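Long-range contact in beta-N-acetylhexosaminidase (Beutenbergia cavernae, PDB 5BU9), which probably hydrolyses terminal non-reducing N-acetyl-D-hexosamine residues from N-acetyl-beta-D-hexosaminides, as a member of glycoside hydrolase family 3: residues V76-L88 against G92-A104. Sequence-based numbering, arbitrary orientation.
Sequences VATDQEGGNVQVL and GFSDIPTALDQGA
Gln86 grips the backbone of 92-104 with both ends of its amide. Gln86 NE2 donates to Ser94 O at 2.8 Å, and Gln86 OE1 accepts from Ile96 N at 3.0 Å. Its CG lies anti to the backbone N (chi1 -174°) and the chain runs on extended, which carries the amide across. The second N-H of NE2 goes to Leu88 O, fixing the amide's rotation. Leu88 O also accepts from Gln80 NE2, while Gln80 OE1 takes Leu88 N. A leucine in place of Gln86 would probably leave Ser94 O and Ile96 N without these partners.

Gln80 bends at CG (chi2 83°), and Ile96 CD1 rests on that CG at 3.7 Å. Ile96 CG2 lies against Gly82 CA. Phe93 turns one ring face to Leu88, whose CB sits 3.6 Å from CZ in a CH-pi contact.

Gly82 and Gly83 start a type II' turn beside a classic beta bulge, where Glu81 and Gly82 face Val85. Gly82 CA comes within 3.3 Å of Pro97 O in a CA-H...O contact. Gly83 N donates to Ile96 O at 2.8 Å. Gln102 NE2 reaches back from helix 99-102 to Glu81 O at 3.0 Å and to Pro97 O. Thr98 is the N-cap of this helix: its OG1 accepts from Asp101 N.

Glu81 itself points its carboxylate to Lys184 and Arg154. The contact packs the loop leading into helix 99-102 against the C-terminal end of strand 75-82 and its antiparallel partner 85-86, in the family 3 TIM barrel. Helix 107-123 covers Ile96 and Gln102 through Trp117, and helix 50-61 meets Leu88 and Phe93.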
ATOM      1  N   VAL A  76      -1.582   8.494   7.053  1.00 39.69           N
ATOM      2  CA  VAL A  76      -2.618   7.731   7.732  1.00 30.75           C
ATOM      3  C   VAL A  76      -3.440   7.040   6.652  1.00 35.29           C
ATOM      4  O   VAL A  76      -4.191   7.684   5.911  1.00 47.37           O
ATOM      5  CB  VAL A  76      -3.516   8.623   8.613  1.00 39.43           C
ATOM      6  CG1 VAL A  76      -4.433   7.761   9.410  1.00 28.67           C
ATOM      7  CG2 VAL A  76      -2.693   9.527   9.506  1.00 29.32           C
ATOM      8  N   ALA A  77      -3.270   5.735   6.553  1.00 29.41           N
ATOM      9  CA  ALA A  77      -3.836   4.971   5.464  1.00 33.09           C
ATOM     10  C   ALA A  77      -4.892   4.045   5.969  1.00 38.96           C
ATOM     11  O   ALA A  77      -4.871   3.668   7.145  1.00 32.69           O
ATOM     12  CB  ALA A  77      -2.732   4.147   4.767  1.00 26.89           C
ATOM     13  N   THR A  78      -5.798   3.638   5.084  1.00 31.95           N
ATOM     14  CA  THR A  78      -6.629   2.467   5.365  1.00 30.89           C
ATOM     15  C   THR A  78      -6.951   1.791   4.029  1.00 26.80           C
ATOM     16  O   THR A  78      -6.555   2.275   2.967  1.00 31.32           O
ATOM     17  CB  THR A  78      -7.931   2.814   6.159  1.00 30.00           C
ATOM     18  OG1 THR A  78      -8.594   1.606   6.522  1.00 36.61           O
ATOM     19  CG2 THR A  78      -8.882   3.628   5.325  1.00 29.18           C
ATOM     20  N   ASP A  79      -7.630   0.655   4.096  1.00 28.18           N
ATOM     21  CA  ASP A  79      -8.115  -0.061   2.911  1.00 26.18           C
ATOM     22  C   ASP A  79      -9.546   0.311   2.581  1.00 32.34           C
ATOM     23  O   ASP A  79     -10.474  -0.370   3.072  1.00 35.21           O
ATOM     24  CB  ASP A  79      -8.081  -1.587   3.122  1.00 30.95           C
ATOM     25  CG  ASP A  79      -6.725  -2.214   2.804  1.00 39.75           C
ATOM     26  OD1 ASP A  79      -5.793  -1.511   2.332  1.00 53.14           O
ATOM     27  OD2 ASP A  79      -6.603  -3.438   3.028  1.00 48.69           O
ATOM     28  N   GLN A  80      -9.751   1.342   1.747  1.00 31.80           N
ATOM     29  CA  GLN A  80     -11.124   1.754   1.423  1.00 36.42           C
ATOM     30  C   GLN A  80     -11.350   1.575  -0.084  1.00 44.36           C
ATOM     31  O   GLN A  80     -11.456   2.538  -0.813  1.00 32.17           O
ATOM     32  CB  GLN A  80     -11.392   3.202   1.871  1.00 30.49           C
ATOM     33  CG  GLN A  80     -12.898   3.588   1.978  1.00 38.42           C
ATOM     34  CD  GLN A  80     -13.561   3.165   3.302  1.00 52.92           C
ATOM     35  OE1 GLN A  80     -13.148   2.197   3.919  1.00 34.28           O
ATOM     36  NE2 GLN A  80     -14.576   3.914   3.745  1.00 33.79           N
ATOM     37  N   GLU A  81     -11.402   0.329  -0.545  1.00 31.51           N
ATOM     38  CA  GLU A  81     -11.634   0.038  -1.970  1.00 34.72           C
ATOM     39  C   GLU A  81     -13.105   0.116  -2.302  1.00 43.47           C
ATOM     40  O   GLU A  81     -13.478   0.579  -3.379  1.00 44.48           O
ATOM     41  CB  GLU A  81     -11.125  -1.365  -2.363  1.00 30.76           C
ATOM     42  CG  GLU A  81      -9.620  -1.608  -2.170  1.00 32.83           C
ATOM     43  CD  GLU A  81      -9.249  -3.081  -2.312  1.00 45.17           C
ATOM     44  OE1 GLU A  81      -9.943  -3.841  -3.023  1.00 35.16           O
ATOM     45  OE2 GLU A  81      -8.274  -3.500  -1.674  1.00 30.94           O
ATOM     46  N   GLY A  82     -13.931  -0.359  -1.365  1.00 31.72           N
ATOM     47  CA  GLY A  82     -15.336  -0.627  -1.629  1.00 37.03           C
ATOM     48  C   GLY A  82     -15.681  -2.116  -1.625  1.00 33.02           C
ATOM     49  O   GLY A  82     -14.792  -2.975  -1.762  1.00 39.70           O
ATOM     50  N   GLY A  83     -16.969  -2.419  -1.435  1.00 38.45           N
ATOM     51  CA  GLY A  83     -17.454  -3.783  -1.522  1.00 41.65           C
ATOM     52  C   GLY A  83     -16.913  -4.683  -0.416  1.00 39.46           C
ATOM     53  O   GLY A  83     -17.130  -4.434   0.770  1.00 39.26           O
ATOM     54  N   ASN A  84     -16.212  -5.739  -0.799  1.00 34.28           N
ATOM     55  CA  ASN A  84     -15.644  -6.679   0.169  1.00 37.69           C
ATOM     56  C   ASN A  84     -14.432  -6.103   0.906  1.00 43.71           C
ATOM     57  O   ASN A  84     -13.953  -6.710   1.854  1.00 38.88           O
ATOM     58  CB  ASN A  84     -15.267  -7.988  -0.538  1.00 36.65           C
ATOM     59  CG  ASN A  84     -16.502  -8.786  -0.955  1.00 45.22           C
ATOM     60  OD1 ASN A  84     -17.389  -9.027  -0.155  1.00 49.70           O
ATOM     61  ND2 ASN A  84     -16.568  -9.167  -2.216  1.00 34.47           N
ATOM     62  N   VAL A  85     -13.928  -4.947   0.479  1.00 33.70           N
ATOM     63  CA  VAL A  85     -12.789  -4.329   1.175  1.00 36.26           C
ATOM     64  C   VAL A  85     -13.101  -2.862   1.497  1.00 33.47           C
ATOM     65  O   VAL A  85     -12.800  -1.937   0.728  1.00 43.36           O
ATOM     66  CB  VAL A  85     -11.467  -4.441   0.356  1.00 31.13           C
ATOM     67  CG1 VAL A  85     -10.295  -3.795   1.132  1.00 26.53           C
ATOM     68  CG2 VAL A  85     -11.119  -5.920   0.037  1.00 28.26           C
ATOM     69  N   GLN A  86     -13.737  -2.656   2.637  1.00 37.08           N
ATOM     70  CA  GLN A  86     -14.045  -1.306   3.084  1.00 31.79           C
ATOM     71  C   GLN A  86     -13.844  -1.300   4.591  1.00 42.83           C
ATOM     72  O   GLN A  86     -14.711  -1.760   5.335  1.00 34.62           O
ATOM     73  CB  GLN A  86     -15.482  -0.886   2.698  1.00 32.74           C
ATOM     74  CG  GLN A  86     -15.780   0.606   3.030  1.00 33.65           C
ATOM     75  CD  GLN A  86     -17.197   1.035   2.728  1.00 39.61           C
ATOM     76  OE1 GLN A  86     -17.848   0.489   1.835  1.00 42.52           O
ATOM     77  NE2 GLN A  86     -17.690   2.033   3.475  1.00 38.05           N
ATOM     78  N   VAL A  87     -12.683  -0.839   5.048  1.00 41.20           N
ATOM     79  CA  VAL A  87     -12.386  -0.943   6.462  1.00 32.32           C
ATOM     80  C   VAL A  87     -13.309  -0.003   7.248  1.00 35.65           C
ATOM     81  O   VAL A  87     -13.754  -0.331   8.337  1.00 44.83           O
ATOM     82  CB  VAL A  87     -10.919  -0.624   6.761  1.00 30.20           C
ATOM     83  CG1 VAL A  87     -10.739  -0.446   8.281  1.00 29.84           C
ATOM     84  CG2 VAL A  87      -9.976  -1.725   6.192  1.00 30.07           C
ATOM     85  N   LEU A  88     -13.588   1.171   6.693  1.00 37.25           N
ATOM     86  CA  LEU A  88     -14.296   2.196   7.456  1.00 32.77           C
ATOM     87  C   LEU A  88     -15.742   2.301   6.992  1.00 34.67           C
ATOM     88  O   LEU A  88     -16.042   2.695   5.851  1.00 34.83           O
ATOM     89  CB  LEU A  88     -13.572   3.544   7.337  1.00 32.60           C
ATOM     90  CG  LEU A  88     -12.151   3.528   7.933  1.00 36.79           C
ATOM     91  CD1 LEU A  88     -11.435   4.858   7.711  1.00 31.27           C
ATOM     92  CD2 LEU A  88     -12.165   3.152   9.426  1.00 31.30           C
ATOM     93  N   GLY A  92     -21.712   8.364   8.750  1.00 55.78           N
ATOM     94  CA  GLY A  92     -20.919   9.311   7.974  1.00 48.72           C
ATOM     95  C   GLY A  92     -20.142   8.700   6.814  1.00 72.10           C
ATOM     96  O   GLY A  92     -19.522   9.417   6.034  1.00 59.34           O
ATOM     97  N   PHE A  93     -20.160   7.371   6.706  1.00 42.43           N
ATOM     98  CA  PHE A  93     -19.496   6.675   5.598  1.00 48.06           C
ATOM     99  C   PHE A  93     -20.510   6.097   4.623  1.00 42.25           C
ATOM    100  O   PHE A  93     -21.486   5.449   5.043  1.00 49.85           O
ATOM    101  CB  PHE A  93     -18.601   5.540   6.114  1.00 41.77           C
ATOM    102  CG  PHE A  93     -17.314   6.007   6.752  1.00 51.84           C
ATOM    103  CD1 PHE A  93     -16.315   6.592   5.985  1.00 45.19           C
ATOM    104  CD2 PHE A  93     -17.088   5.820   8.111  1.00 45.22           C
ATOM    105  CE1 PHE A  93     -15.116   7.027   6.571  1.00 36.01           C
ATOM    106  CE2 PHE A  93     -15.891   6.235   8.708  1.00 39.42           C
ATOM    107  CZ  PHE A  93     -14.907   6.845   7.930  1.00 39.34           C
ATOM    108  N   SER A  94     -20.285   6.323   3.331  1.00 45.34           N
ATOM    109  CA  SER A  94     -21.051   5.647   2.275  1.00 43.84           C
ATOM    110  C   SER A  94     -20.882   4.126   2.338  1.00 42.32           C
ATOM    111  O   SER A  94     -19.896   3.635   2.881  1.00 49.78           O
ATOM    112  CB  SER A  94     -20.612   6.147   0.905  1.00 39.55           C
ATOM    113  OG  SER A  94     -20.776   7.547   0.858  1.00 48.45           O
ATOM    114  N   ASP A  95     -21.851   3.379   1.811  1.00 39.54           N
ATOM    115  CA  ASP A  95     -21.630   1.960   1.536  1.00 57.66           C
ATOM    116  C   ASP A  95     -21.129   1.909   0.101  1.00 47.37           C
ATOM    117  O   ASP A  95     -21.911   2.009  -0.842  1.00 53.78           O
ATOM    118  CB  ASP A  95     -22.898   1.103   1.732  1.00 48.23           C
ATOM    119  CG  ASP A  95     -23.322   0.980   3.212  1.00 91.60           C
ATOM    120  OD1 ASP A  95     -22.457   0.676   4.071  1.00 72.66           O
ATOM    121  OD2 ASP A  95     -24.525   1.182   3.522  1.00 70.27           O
ATOM    122  N   ILE A  96     -19.815   1.766  -0.039  1.00 48.30           N
ATOM    123  CA  ILE A  96     -19.136   1.819  -1.316  1.00 37.62           C
ATOM    124  C   ILE A  96     -19.286   0.482  -2.043  1.00 36.70           C
ATOM    125  O   ILE A  96     -19.013  -0.545  -1.467  1.00 45.04           O
ATOM    126  CB  ILE A  96     -17.670   2.162  -1.110  1.00 34.32           C
ATOM    127  CG1 ILE A  96     -17.540   3.424  -0.246  1.00 44.53           C
ATOM    128  CG2 ILE A  96     -17.002   2.369  -2.437  1.00 43.80           C
ATOM    129  CD1 ILE A  96     -16.075   3.756   0.149  1.00 33.64           C
ATOM    130  N   PRO A  97     -19.726   0.503  -3.314  1.00 39.77           N
ATOM    131  CA  PRO A  97     -19.881  -0.733  -4.097  1.00 39.01           C
ATOM    132  C   PRO A  97     -18.539  -1.421  -4.391  1.00 42.12           C
ATOM    133  O   PRO A  97     -17.495  -0.811  -4.174  1.00 42.91           O
ATOM    134  CB  PRO A  97     -20.560  -0.251  -5.397  1.00 38.68           C
ATOM    135  CG  PRO A  97     -20.473   1.238  -5.389  1.00 50.35           C
ATOM    136  CD  PRO A  97     -20.316   1.672  -3.989  1.00 40.82           C
ATOM    137  N   THR A  98     -18.574  -2.679  -4.839  1.00 42.11           N
ATOM    138  CA  THR A  98     -17.373  -3.405  -5.254  1.00 48.05           C
ATOM    139  C   THR A  98     -16.743  -2.611  -6.391  1.00 39.49           C
ATOM    140  O   THR A  98     -17.457  -1.884  -7.086  1.00 39.88           O
ATOM    141  CB  THR A  98     -17.691  -4.845  -5.746  1.00 54.10           C
ATOM    142  OG1 THR A  98     -18.540  -4.779  -6.901  1.00 48.25           O
ATOM    143  CG2 THR A  98     -18.399  -5.653  -4.672  1.00 33.35           C
ATOM    144  N   ALA A  99     -15.425  -2.732  -6.566  1.00 35.73           N
ATOM    145  CA  ALA A  99     -14.750  -2.115  -7.700  1.00 42.48           C
ATOM    146  C   ALA A  99     -15.363  -2.622  -9.000  1.00 33.50           C
ATOM    147  O   ALA A  99     -15.377  -1.908 -10.006  1.00 41.54           O
ATOM    148  CB  ALA A  99     -13.234  -2.399  -7.670  1.00 33.89           C
ATOM    149  N   LEU A 100     -15.880  -3.852  -8.989  1.00 33.34           N
ATOM    150  CA  LEU A 100     -16.438  -4.409 -10.226  1.00 39.94           C
ATOM    151  C   LEU A 100     -17.667  -3.596 -10.610  1.00 52.59           C
ATOM    152  O   LEU A 100     -17.802  -3.176 -11.771  1.00 42.24           O
ATOM    153  CB  LEU A 100     -16.784  -5.895 -10.079  1.00 47.24           C
ATOM    154  CG  LEU A 100     -17.432  -6.522 -11.316  1.00 55.68           C
ATOM    155  CD1 LEU A 100     -16.570  -6.330 -12.561  1.00 37.95           C
ATOM    156  CD2 LEU A 100     -17.729  -7.996 -11.089  1.00 44.90           C
ATOM    157  N   ASP A 101     -18.548  -3.359  -9.632  1.00 40.64           N
ATOM    158  CA  ASP A 101     -19.699  -2.455  -9.822  1.00 45.98           C
ATOM    159  C   ASP A 101     -19.231  -1.053 -10.222  1.00 53.55           C
ATOM    160  O   ASP A 101     -19.783  -0.457 -11.139  1.00 49.97           O
ATOM    161  CB  ASP A 101     -20.548  -2.372  -8.556  1.00 49.73           C
ATOM    162  CG  ASP A 101     -21.415  -3.596  -8.348  1.00 52.62           C
ATOM    163  OD1 ASP A 101     -21.530  -4.429  -9.265  1.00 48.72           O
ATOM    164  OD2 ASP A 101     -21.990  -3.723  -7.258  1.00 66.58           O
ATOM    165  N   GLN A 102     -18.189  -0.544  -9.558  1.00 59.14           N
ATOM    166  CA  GLN A 102     -17.639   0.765  -9.916  1.00 49.52           C
ATOM    167  C   GLN A 102     -17.203   0.779 -11.389  1.00 64.28           C
ATOM    168  O   GLN A 102     -17.347   1.787 -12.080  1.00 44.85           O
ATOM    169  CB  GLN A 102     -16.467   1.132  -9.002  1.00 41.49           C
ATOM    170  CG  GLN A 102     -16.837   1.418  -7.542  1.00 38.83           C
ATOM    171  CD  GLN A 102     -15.608   1.600  -6.658  1.00 57.60           C
ATOM    172  OE1 GLN A 102     -14.645   2.284  -7.030  1.00 35.40           O
ATOM    173  NE2 GLN A 102     -15.622   0.965  -5.497  1.00 33.24           N
ATOM    174  N   GLY A 103     -16.684  -0.347 -11.873  1.00 45.04           N
ATOM    175  CA  GLY A 103     -16.293  -0.464 -13.271  1.00 54.59           C
ATOM    176  C   GLY A 103     -17.420  -0.320 -14.298  1.00 65.36           C
ATOM    177  O   GLY A 103     -17.164  -0.093 -15.473  1.00 57.79           O
ATOM    178  N   ALA A 104     -18.669  -0.461 -13.865  1.00 64.11           N
ATOM    179  CA  ALA A 104     -19.804  -0.329 -14.771  1.00 68.89           C
ATOM    180  C   ALA A 104     -20.318   1.121 -14.864  1.00 59.31           C
ATOM    181  O   ALA A 104     -21.190   1.424 -15.676  1.00 53.99           O
ATOM    182  CB  ALA A 104     -20.925  -1.262 -14.338  1.00 55.15           C
TER
HETATM  183  O   HOH W   1     -12.197   0.930  -5.944  1.00 37.03           O
HETATM  184  O   HOH W   2     -13.790  -3.610  -4.327  1.00 30.57           O